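Long-range contacts in walker-Type ATPase (Pyrococcus abyssi, PDB 2QEN), which is of unknown cellular function but binds ADP and magnesium through a P-loop and probably works as an ATPase: residues Pro7-Arg11 / Arg49-Glu54; Pro56-Cys62 / Phe130-Glu136; Leu113-Arg118 / Leu154-Ala158. The protein carries 1 engineered substitution. One frame throughout, in Å; residues are numbered along the deposited sequence.

Contact 1 of 3, residues Pro7-Arg11 / Arg49-Glu54. With ADP (adenosine-5'-diphosphate), chain C.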
loop_
_atom_site.group_PDB
_atom_site.type_symbol
_atom_site.label_atom_id
_atom_site.label_comp_id
_atom_site.label_asym_id
_atom_site.label_seq_id
_atom_site.Cartn_x
_atom_site.Cartn_y
_atom_site.Cartn_z
ATOM N N PRO A 7 5.270 5.461 12.860
ATOM C CA PRO A 7 4.257 5.741 11.838
ATOM C C PRO A 7 3.765 7.190 11.826
ATOM O O PRO A 7 3.537 7.786 12.875
ATOM C CB PRO A 7 3.104 4.797 12.213
ATOM C CG PRO A 7 3.736 3.713 13.001
ATOM C CD PRO A 7 4.824 4.395 13.779
ATOM N N LYS A 8 3.607 7.747 10.636
ATOM C CA LYS A 8 3.100 9.106 10.490
ATOM C C LYS A 8 1.573 9.088 10.360
ATOM O O LYS A 8 1.016 8.347 9.545
ATOM C CB LYS A 8 3.780 9.795 9.309
ATOM C CG LYS A 8 5.294 9.911 9.531
ATOM C CD LYS A 8 6.029 10.621 8.432
ATOM C CE LYS A 8 7.555 10.522 8.644
ATOM N NZ LYS A 8 8.056 11.013 9.980
ATOM N N THR A 9 0.913 9.905 11.175
ATOM C CA THR A 9 -0.539 9.815 11.354
ATOM C C THR A 9 -1.291 11.133 11.123
ATOM O O THR A 9 -2.519 11.138 11.065
ATOM C CB THR A 9 -0.900 9.297 12.782
ATOM O OG1 THR A 9 -0.454 10.247 13.755
ATOM C CG2 THR A 9 -0.240 7.946 13.075
ATOM N N ARG A 10 -0.561 12.238 10.996
ATOM C CA ARG A 10 -1.164 13.563 10.845
ATOM C C ARG A 10 -0.658 14.262 9.591
ATOM O O ARG A 10 0.460 14.003 9.140
ATOM C CB ARG A 10 -0.860 14.463 12.061
ATOM C CG ARG A 10 -1.147 13.856 13.436
ATOM C CD ARG A 10 -1.041 14.893 14.538
ATOM N NE ARG A 10 0.306 15.463 14.687
ATOM C CZ ARG A 10 0.632 16.737 14.449
ATOM N NH1 ARG A 10 -0.283 17.607 14.029
ATOM N NH2 ARG A 10 1.886 17.149 14.628
ATOM N N ARG A 11 -1.488 15.158 9.061
ATOM C CA ARG A 11 -1.191 15.968 7.883
ATOM C C ARG A 11 0.100 16.800 8.033
ATOM O O ARG A 11 0.910 16.835 7.110
ATOM C CB ARG A 11 -2.390 16.878 7.560
ATOM C CG ARG A 11 -2.162 17.874 6.413
ATOM C CD ARG A 11 -2.871 17.436 5.123
ATOM N NE ARG A 11 -2.018 17.584 3.937
ATOM C CZ ARG A 11 -1.407 16.572 3.317
ATOM N NH1 ARG A 11 -1.557 15.319 3.749
ATOM N NH2 ARG A 11 -0.647 16.812 2.258
ATOM N N ARG A 49 -3.654 7.629 6.673
ATOM C CA ARG A 49 -3.775 7.959 8.099
ATOM C C ARG A 49 -3.939 9.458 8.373
ATOM O O ARG A 49 -4.755 9.849 9.215
ATOM C CB ARG A 49 -2.581 7.428 8.909
ATOM C CG ARG A 49 -2.617 5.919 9.190
ATOM C CD ARG A 49 -1.575 5.506 10.220
ATOM N NE ARG A 49 -0.223 5.692 9.697
ATOM C CZ ARG A 49 0.475 4.772 9.046
ATOM N NH1 ARG A 49 -0.026 3.561 8.826
ATOM N NH2 ARG A 49 1.685 5.072 8.601
ATOM N N ALA A 50 -3.157 10.280 7.671
ATOM C CA ALA A 50 -3.266 11.740 7.738
ATOM C C ALA A 50 -4.653 12.230 7.277
ATOM O O ALA A 50 -5.251 13.093 7.901
ATOM C CB ALA A 50 -2.172 12.383 6.898
ATOM N N PHE A 51 -5.150 11.646 6.191
ATOM C CA PHE A 51 -6.475 11.945 5.638
ATOM C C PHE A 51 -7.596 11.609 6.630
ATOM O O PHE A 51 -8.523 12.398 6.814
ATOM C CB PHE A 51 -6.660 11.128 4.350
ATOM C CG PHE A 51 -7.833 11.542 3.505
ATOM C CD1 PHE A 51 -7.747 12.644 2.667
ATOM C CD2 PHE A 51 -9.011 10.785 3.507
ATOM C CE1 PHE A 51 -8.800 12.998 1.861
ATOM C CE2 PHE A 51 -10.081 11.139 2.703
ATOM C CZ PHE A 51 -9.983 12.254 1.879
ATOM N N LEU A 52 -7.508 10.440 7.265
ATOM C CA LEU A 52 -8.514 10.022 8.250
ATOM C C LEU A 52 -8.374 10.754 9.582
ATOM O O LEU A 52 -9.328 10.792 10.354
ATOM C CB LEU A 52 -8.497 8.502 8.483
ATOM C CG LEU A 52 -8.865 7.622 7.283
ATOM C CD1 LEU A 52 -8.509 6.151 7.558
ATOM C CD2 LEU A 52 -10.335 7.778 6.933
ATOM N N ASN A 53 -7.194 11.327 9.846
ATOM C CA ASN A 53 -6.962 12.102 11.075
ATOM C C ASN A 53 -7.963 13.252 11.196
ATOM O O ASN A 53 -8.389 13.603 12.293
ATOM C CB ASN A 53 -5.522 12.633 11.125
ATOM C CG ASN A 53 -5.150 13.227 12.487
ATOM O OD1 ASN A 53 -5.355 12.605 13.536
ATOM N ND2 ASN A 53 -4.572 14.435 12.470
ATOM N N GLU A 54 -8.345 13.819 10.055
ATOM C CA GLU A 54 -9.260 14.962 10.022
ATOM C C GLU A 54 -10.695 14.579 9.662
ATOM O O GLU A 54 -11.620 15.367 9.870
ATOM C CB GLU A 54 -8.727 16.034 9.058
ATOM C CG GLU A 54 -7.572 16.850 9.653
ATOM C CD GLU A 54 -6.829 17.687 8.619
ATOM O OE1 GLU A 54 -7.409 18.672 8.113
ATOM O OE2 GLU A 54 -5.664 17.361 8.320
HETATM P PB ADP C . 2.984 2.298 1.621
HETATM O O1B ADP C . 2.772 3.033 0.320
HETATM O O2B ADP C . 1.724 2.241 2.456
HETATM O O3B ADP C . 3.665 0.959 1.514
HETATM P PA ADP C . 3.962 3.945 3.873
HETATM O O1A ADP C . 2.859 4.967 3.952
HETATM O O2A ADP C . 4.115 2.916 4.950
HETATM O O3A ADP C . 4.031 3.235 2.403
HETATM O "O5'" ADP C . 5.320 4.818 3.768
HETATM C "C5'" ADP C . 6.623 4.271 3.992
HETATM C "C4'" ADP C . 7.346 5.167 5.006
HETATM O "O4'" ADP C . 7.854 6.350 4.361
HETATM C "C3'" ADP C . 6.473 5.709 6.137
HETATM O "O3'" ADP C . 6.494 4.879 7.292
HETATM C "C2'" ADP C . 7.127 7.006 6.491
HETATM O "O2'" ADP C . 8.349 6.653 7.133
HETATM C "C1'" ADP C . 7.616 7.509 5.166
HETATM N N9 ADP C . 6.740 8.422 4.399
HETATM C C8 ADP C . 5.912 8.049 3.406
HETATM N N7 ADP C . 5.309 9.120 2.839
HETATM C C5 ADP C . 5.757 10.215 3.480
HETATM C C6 ADP C . 5.528 11.672 3.392
HETATM N N6 ADP C . 4.678 12.189 2.476
HETATM N N1 ADP C . 6.204 12.473 4.255
HETATM C C2 ADP C . 7.038 11.975 5.174
HETATM N N3 ADP C . 7.315 10.663 5.299
HETATM C C4 ADP C . 6.711 9.749 4.502
HETATM O O HOH W 1 4.131 6.374 8.374
#
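The loop P7-R11, running ahead of helix 18-30, passes over the P-loop helix 44-54, its backbone coming nearest where the CA atoms of R10 and A50 lie 4.2 Å apart. This helix starts within the Walker A motif of a P-loop NTPase, and R49 on it reaches for the loop. Its NE donates to K8 O at 2.9 Å in a nearly straight bond (163°) that lies close to the guanidinium plane but approaches the carbonyl from above its plane, while NH2 adds a weak second bond to the same oxygen. The bend at chi3 (-66°) turns the guanidinium so that CB of P7 rests over one of its faces, toward the rim.

A water takes a hydrogen bond from K8 N at 2.7 Å and a weak one from R49 NH2, and is also bonded to O3' of ADP, linking the ribose to K8 and, weakly, to R49. The aliphatic end of K8 packs against the adenine, CE lying 3.4 Å from N3 of ADP, while NZ turns to the carbonyl of L2.

N53 and R10 run side by side with ND2 against CG; the guanidinium of R10 goes to D13 in a salt bridge. CB of A50 packs on the peptide between R10 and R11, 3.6 Å from R11 N, and OE2 of E54 meets the aliphatic CB of R11 at 3.4 Å.

Contact 2 of 3, residues Pro56-Cys62 / Phe130-Glu136; sequences PGILIDC and FIVAFDE
I60 holds CG1 anti to its own carbonyl carbon (chi1 -60°) and F134 turns its ring the same way (chi1 -66°), so the two side chains run side by side and CD1 of I60 comes to 3.7 Å from CE2 of F134, an off-centre CH-pi contact. On the other face of the sheet L59 puts CG anti to the backbone N (chi1 -178°), which brings CD1 across to CB of D135 at 3.6 Å and to the methyl of A133. The strands 57-61 and 130-135 are neighbours in the parallel sheet of the P-loop NTPase core, bridged in register from G57-I131 to D61-D135. The ladder is well formed from I58 onward: I60 N donates to A133 O at 2.7 Å, almost perfectly straight, and I60 O accepts from D135 N at 2.8 Å. Beyond the last bridge C62 N reaches D135 O, and SG of C62 lies in plane at the edge of the F134 ring, a sulfur-aromatic contact. At the other end CB of P56 packs on CD1 of F130 at 4.0 Å.

D135 ends the second strand and E136 follows it, as in a Walker B motif; both are magnesium ligands seen for this protein, though not coordinating the ion in this model. A water donates to D135 OD2 at 2.7 Å and weakly to D61 OD2, bridging the strand ends. D135 OD2 also bonds to S45 OG of the P-loop, while T170 holds OD1; S172 and Q138 hold the carboxylate of E136. D61 caps the helix that follows through the N of E64.

L59, I131 and A133 face helix 44-54, whereas I58 and I60 pack on helix 74-84, and strand 165-171 flanks F130-D135 as the next strand of the sheet.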
loop_
_atom_site.group_PDB
_atom_site.type_symbol
_atom_site.label_atom_id
_atom_site.label_comp_id
_atom_site.label_asym_id
_atom_site.label_seq_id
_atom_site.Cartn_x
_atom_site.Cartn_y
_atom_site.Cartn_z
ATOM N N PRO A 56 -13.801 11.507 9.823
ATOM C CA PRO A 56 -14.289 10.303 10.515
ATOM C C PRO A 56 -14.202 9.072 9.617
ATOM O O PRO A 56 -14.752 9.048 8.498
ATOM C CB PRO A 56 -15.762 10.623 10.825
ATOM C CG PRO A 56 -15.884 12.072 10.711
ATOM C CD PRO A 56 -14.834 12.563 9.765
ATOM N N GLY A 57 -13.495 8.067 10.109
ATOM C CA GLY A 57 -13.252 6.865 9.346
ATOM C C GLY A 57 -12.406 5.902 10.134
ATOM O O GLY A 57 -11.876 6.243 11.194
ATOM N N ILE A 58 -12.301 4.689 9.609
ATOM C CA ILE A 58 -11.467 3.638 10.182
ATOM C C ILE A 58 -10.563 3.000 9.127
ATOM O O ILE A 58 -10.914 2.918 7.943
ATOM C CB ILE A 58 -12.309 2.535 10.897
ATOM C CG1 ILE A 58 -13.418 2.011 9.975
ATOM C CG2 ILE A 58 -12.843 3.061 12.217
ATOM C CD1 ILE A 58 -14.340 0.984 10.633
ATOM N N LEU A 59 -9.387 2.569 9.567
ATOM C CA LEU A 59 -8.422 1.924 8.685
ATOM C C LEU A 59 -8.237 0.478 9.135
ATOM O O LEU A 59 -7.816 0.213 10.270
ATOM C CB LEU A 59 -7.082 2.699 8.666
ATOM C CG LEU A 59 -5.910 2.241 7.776
ATOM C CD1 LEU A 59 -6.401 1.952 6.395
ATOM C CD2 LEU A 59 -4.798 3.320 7.686
ATOM N N ILE A 60 -8.572 -0.448 8.238
ATOM C CA ILE A 60 -8.381 -1.877 8.484
ATOM C C ILE A 60 -7.172 -2.390 7.699
ATOM O O ILE A 60 -7.164 -2.350 6.475
ATOM C CB ILE A 60 -9.638 -2.682 8.109
ATOM C CG1 ILE A 60 -10.836 -2.196 8.938
ATOM C CG2 ILE A 60 -9.420 -4.196 8.350
ATOM C CD1 ILE A 60 -12.119 -2.224 8.200
ATOM N N ASP A 61 -6.162 -2.869 8.426
ATOM C CA ASP A 61 -4.949 -3.443 7.846
ATOM C C ASP A 61 -5.194 -4.913 7.457
ATOM O O ASP A 61 -5.141 -5.817 8.300
ATOM C CB ASP A 61 -3.772 -3.323 8.828
ATOM C CG ASP A 61 -2.411 -3.577 8.158
ATOM O OD1 ASP A 61 -2.337 -4.364 7.185
ATOM O OD2 ASP A 61 -1.406 -2.981 8.605
ATOM N N CYS A 62 -5.471 -5.115 6.168
ATOM C CA CYS A 62 -5.794 -6.423 5.602
ATOM C C CYS A 62 -4.598 -7.374 5.577
ATOM O O CYS A 62 -4.768 -8.590 5.704
ATOM C CB CYS A 62 -6.377 -6.256 4.194
ATOM S SG CYS A 62 -7.885 -5.244 4.169
ATOM N N PHE A 130 -19.116 8.788 6.436
ATOM C CA PHE A 130 -18.182 7.957 7.193
ATOM C C PHE A 130 -17.301 7.119 6.249
ATOM O O PHE A 130 -17.806 6.506 5.297
ATOM C CB PHE A 130 -18.916 7.083 8.222
ATOM C CG PHE A 130 -18.001 6.398 9.194
ATOM C CD1 PHE A 130 -17.577 7.044 10.337
ATOM C CD2 PHE A 130 -17.539 5.095 8.945
ATOM C CE1 PHE A 130 -16.707 6.412 11.228
ATOM C CE2 PHE A 130 -16.678 4.454 9.839
ATOM C CZ PHE A 130 -16.271 5.115 10.991
ATOM N N ILE A 131 -15.994 7.098 6.512
ATOM C CA ILE A 131 -15.058 6.347 5.674
ATOM C C ILE A 131 -14.631 5.007 6.291
ATOM O O ILE A 131 -14.223 4.943 7.451
ATOM C CB ILE A 131 -13.794 7.185 5.286
ATOM C CG1 ILE A 131 -14.193 8.500 4.593
ATOM C CG2 ILE A 131 -12.808 6.361 4.394
ATOM C CD1 ILE A 131 -13.190 9.644 4.831
ATOM N N VAL A 132 -14.732 3.941 5.496
ATOM C CA VAL A 132 -14.124 2.659 5.845
ATOM C C VAL A 132 -13.013 2.400 4.855
ATOM O O VAL A 132 -13.259 2.315 3.660
ATOM C CB VAL A 132 -15.131 1.473 5.819
ATOM C CG1 VAL A 132 -14.426 0.159 6.238
ATOM C CG2 VAL A 132 -16.304 1.758 6.724
ATOM N N ALA A 133 -11.782 2.321 5.356
ATOM C CA ALA A 133 -10.611 2.077 4.511
ATOM C C ALA A 133 -9.977 0.712 4.760
ATOM O O ALA A 133 -9.724 0.320 5.896
ATOM C CB ALA A 133 -9.591 3.178 4.681
ATOM N N PHE A 134 -9.744 -0.006 3.672
ATOM C CA PHE A 134 -9.076 -1.293 3.703
ATOM C C PHE A 134 -7.664 -1.131 3.121
ATOM O O PHE A 134 -7.486 -0.906 1.925
ATOM C CB PHE A 134 -9.891 -2.331 2.918
ATOM C CG PHE A 134 -11.230 -2.666 3.540
ATOM C CD1 PHE A 134 -12.369 -1.923 3.228
ATOM C CD2 PHE A 134 -11.355 -3.732 4.430
ATOM C CE1 PHE A 134 -13.604 -2.220 3.791
ATOM C CE2 PHE A 134 -12.606 -4.052 5.008
ATOM C CZ PHE A 134 -13.728 -3.296 4.686
ATOM N N ASP A 135 -6.662 -1.233 3.982
ATOM C CA ASP A 135 -5.280 -1.083 3.559
ATOM C C ASP A 135 -4.768 -2.401 3.029
ATOM O O ASP A 135 -4.847 -3.416 3.718
ATOM C CB ASP A 135 -4.403 -0.596 4.722
ATOM C CG ASP A 135 -3.311 0.369 4.268
ATOM O OD1 ASP A 135 -3.111 0.559 3.025
ATOM O OD2 ASP A 135 -2.668 0.961 5.163
ATOM N N GLU A 136 -4.271 -2.381 1.792
ATOM C CA GLU A 136 -3.805 -3.584 1.083
ATOM C C GLU A 136 -4.947 -4.593 0.940
ATOM O O GLU A 136 -4.826 -5.779 1.304
ATOM C CB GLU A 136 -2.565 -4.211 1.756
ATOM C CG GLU A 136 -1.337 -3.288 1.928
ATOM C CD GLU A 136 -0.645 -2.879 0.625
ATOM O OE1 GLU A 136 -0.893 -3.499 -0.434
ATOM O OE2 GLU A 136 0.170 -1.921 0.664
HETATM O O HOH W 2 -2.616 0.049 7.716
#

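Contact 3 of 3, residues Leu113-Arg118 / Leu154-Ala158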
loop_
_atom_site.group_PDB
_atom_site.type_symbol
_atom_site.label_atom_id
_atom_site.label_comp_id
_atom_site.label_asym_id
_atom_site.label_seq_id
_atom_site.Cartn_x
_atom_site.Cartn_y
_atom_site.Cartn_z
ATOM N N LEU A 113 -21.689 -8.757 8.295
ATOM C CA LEU A 113 -20.984 -7.618 7.738
ATOM C C LEU A 113 -21.928 -6.491 7.331
ATOM O O LEU A 113 -21.627 -5.320 7.530
ATOM C CB LEU A 113 -20.144 -8.058 6.537
ATOM C CG LEU A 113 -18.920 -8.937 6.798
ATOM C CD1 LEU A 113 -18.401 -9.398 5.460
ATOM C CD2 LEU A 113 -17.834 -8.172 7.567
ATOM N N ARG A 114 -23.064 -6.866 6.753
ATOM C CA ARG A 114 -24.066 -5.921 6.293
ATOM C C ARG A 114 -24.681 -5.101 7.436
ATOM O O ARG A 114 -24.859 -3.893 7.298
ATOM C CB ARG A 114 -25.152 -6.680 5.556
ATOM C CG ARG A 114 -25.888 -5.873 4.543
ATOM C CD ARG A 114 -26.067 -6.688 3.276
ATOM N NE ARG A 114 -27.353 -6.374 2.674
ATOM C CZ ARG A 114 -27.707 -6.668 1.429
ATOM N NH1 ARG A 114 -26.875 -7.285 0.598
ATOM N NH2 ARG A 114 -28.910 -6.330 1.023
ATOM N N GLU A 115 -24.990 -5.782 8.541
ATOM C CA GLU A 115 -25.461 -5.203 9.814
ATOM C C GLU A 115 -24.518 -4.098 10.307
ATOM O O GLU A 115 -24.958 -2.992 10.615
ATOM C CB GLU A 115 -25.503 -6.327 10.855
ATOM C CG GLU A 115 -26.385 -6.148 12.060
ATOM C CD GLU A 115 -26.458 -7.432 12.921
ATOM O OE1 GLU A 115 -25.854 -8.478 12.537
ATOM O OE2 GLU A 115 -27.128 -7.397 13.981
ATOM N N VAL A 116 -23.223 -4.418 10.363
ATOM C CA VAL A 116 -22.169 -3.503 10.782
ATOM C C VAL A 116 -22.075 -2.284 9.863
ATOM O O VAL A 116 -21.989 -1.143 10.337
ATOM C CB VAL A 116 -20.785 -4.230 10.829
ATOM C CG1 VAL A 116 -19.612 -3.220 10.984
ATOM C CG2 VAL A 116 -20.768 -5.311 11.933
ATOM N N PHE A 117 -22.102 -2.531 8.555
ATOM C CA PHE A 117 -21.982 -1.457 7.579
ATOM C C PHE A 117 -23.175 -0.506 7.559
ATOM O O PHE A 117 -22.995 0.696 7.366
ATOM C CB PHE A 117 -21.619 -2.006 6.191
ATOM C CG PHE A 117 -20.129 -2.225 6.003
ATOM C CD1 PHE A 117 -19.381 -2.926 6.963
ATOM C CD2 PHE A 117 -19.465 -1.701 4.903
ATOM C CE1 PHE A 117 -17.985 -3.120 6.802
ATOM C CE2 PHE A 117 -18.063 -1.888 4.735
ATOM C CZ PHE A 117 -17.336 -2.590 5.691
ATOM N N ARG A 118 -24.375 -1.037 7.788
ATOM C CA ARG A 118 -25.590 -0.227 7.923
ATOM C C ARG A 118 -25.522 0.742 9.108
ATOM O O ARG A 118 -25.856 1.914 8.964
ATOM C CB ARG A 118 -26.845 -1.117 8.040
ATOM C CG ARG A 118 -27.251 -1.795 6.731
ATOM C CD ARG A 118 -28.636 -2.446 6.853
ATOM N NE ARG A 118 -28.564 -3.689 7.625
ATOM C CZ ARG A 118 -28.643 -4.912 7.100
ATOM N NH1 ARG A 118 -28.827 -5.067 5.790
ATOM N NH2 ARG A 118 -28.555 -5.981 7.889
ATOM N N LEU A 154 -20.567 -7.264 -0.320
ATOM C CA LEU A 154 -20.694 -6.197 0.663
ATOM C C LEU A 154 -20.391 -4.836 0.056
ATOM O O LEU A 154 -21.127 -3.886 0.299
ATOM C CB LEU A 154 -19.775 -6.454 1.873
ATOM C CG LEU A 154 -19.687 -5.390 2.979
ATOM C CD1 LEU A 154 -21.007 -5.217 3.765
ATOM C CD2 LEU A 154 -18.564 -5.737 3.913
ATOM N N PHE A 155 -19.305 -4.745 -0.718
ATOM C CA PHE A 155 -18.917 -3.496 -1.398
ATOM C C PHE A 155 -19.968 -3.016 -2.426
ATOM O O PHE A 155 -20.187 -1.813 -2.577
ATOM C CB PHE A 155 -17.550 -3.619 -2.090
ATOM C CG PHE A 155 -16.387 -3.896 -1.160
ATOM C CD1 PHE A 155 -16.409 -3.499 0.174
ATOM C CD2 PHE A 155 -15.237 -4.535 -1.648
ATOM C CE1 PHE A 155 -15.321 -3.762 1.014
ATOM C CE2 PHE A 155 -14.139 -4.786 -0.823
ATOM C CZ PHE A 155 -14.171 -4.404 0.498
ATOM N N ALA A 156 -20.584 -3.953 -3.141
ATOM C CA ALA A 156 -21.634 -3.640 -4.114
ATOM C C ALA A 156 -22.849 -3.077 -3.395
ATOM O O ALA A 156 -23.487 -2.148 -3.872
ATOM C CB ALA A 156 -22.023 -4.883 -4.889
ATOM N N TYR A 157 -23.152 -3.645 -2.232
ATOM C CA TYR A 157 -24.257 -3.168 -1.400
ATOM C C TYR A 157 -23.993 -1.759 -0.862
ATOM O O TYR A 157 -24.833 -0.884 -0.983
ATOM C CB TYR A 157 -24.524 -4.149 -0.262
ATOM C CG TYR A 157 -25.532 -3.640 0.735
ATOM C CD1 TYR A 157 -26.886 -3.534 0.401
ATOM C CD2 TYR A 157 -25.137 -3.273 2.003
ATOM C CE1 TYR A 157 -27.798 -3.063 1.310
ATOM C CE2 TYR A 157 -26.047 -2.818 2.920
ATOM C CZ TYR A 157 -27.360 -2.715 2.576
ATOM O OH TYR A 157 -28.240 -2.254 3.512
ATOM N N ALA A 158 -22.816 -1.536 -0.293
ATOM C CA ALA A 158 -22.420 -0.180 0.094
ATOM C C ALA A 158 -22.509 0.822 -1.085
ATOM O O ALA A 158 -23.029 1.929 -0.936
ATOM C CB ALA A 158 -21.027 -0.189 0.706
#
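The Y157 ring carries the guanidinium of R114 flat on one face and has the aliphatic CG of R118 near its edge; the F117 ring takes a methyl of L154 over the centre of one face. Both contacts join helices 113-127 and 149-161 of the alpha/beta P-loop NTPase fold, which flank the sheet on the side of V132 and F134. The short segments lie 10.6 Å apart at a crossing angle of -31°, a spacing bridged by large side chains.

In the stack of R114 on Y157 the planes are tilted by only 12° and the centres are 3.7 Å apart, a cation-pi contact with CZ nearest CD1. The arginine chain, bent at chi2 and chi3, also lays its CD over the same face, so methylene and guanidinium share the ring. R118 approaches differently: its guanidinium stands steeply to the Y157 ring. CG and CD of R118 touch Y157 OH at 3.4 Å, and that oxygen lies near the plane of the R118 guanidinium, at its edge. The R118 guanidinium turns one face to R114 O.

L154 is the buried counterpart. With CG anti to the backbone N (chi1 176°), the side chain points across the gap and its two methyls divide the work: CD1 lies against L113 O and CG of F117, CD2 against CB of L113. F117 continues inward to V132 and F134 of the sheet, and L113 to helix 74-84. CD2 of L154 stands 3.9 Å from the centroid of the F117 ring, close to its normal.

From the N terminus, contact 1 closes first, bringing helix 44-54 back to the leading loop after strand 33-37 and the P-loop. Contact 2 opens directly afterwards on strand 57-61, so the two are in series, yet they touch: R49 and L52 of the helix pack on L59, and L52 also on G57 and I131. Contact 3 opens at helix 113-127, before contact 2 closes on strand 130-135, and itself closes on helix 149-161; these two therefore cross. They meet where F134 packs against F117 and F155. Together the contacts layer helix 44-54, the sheet edge and the helices 113-127 and 149-161, with contacts 1 and 3 apart.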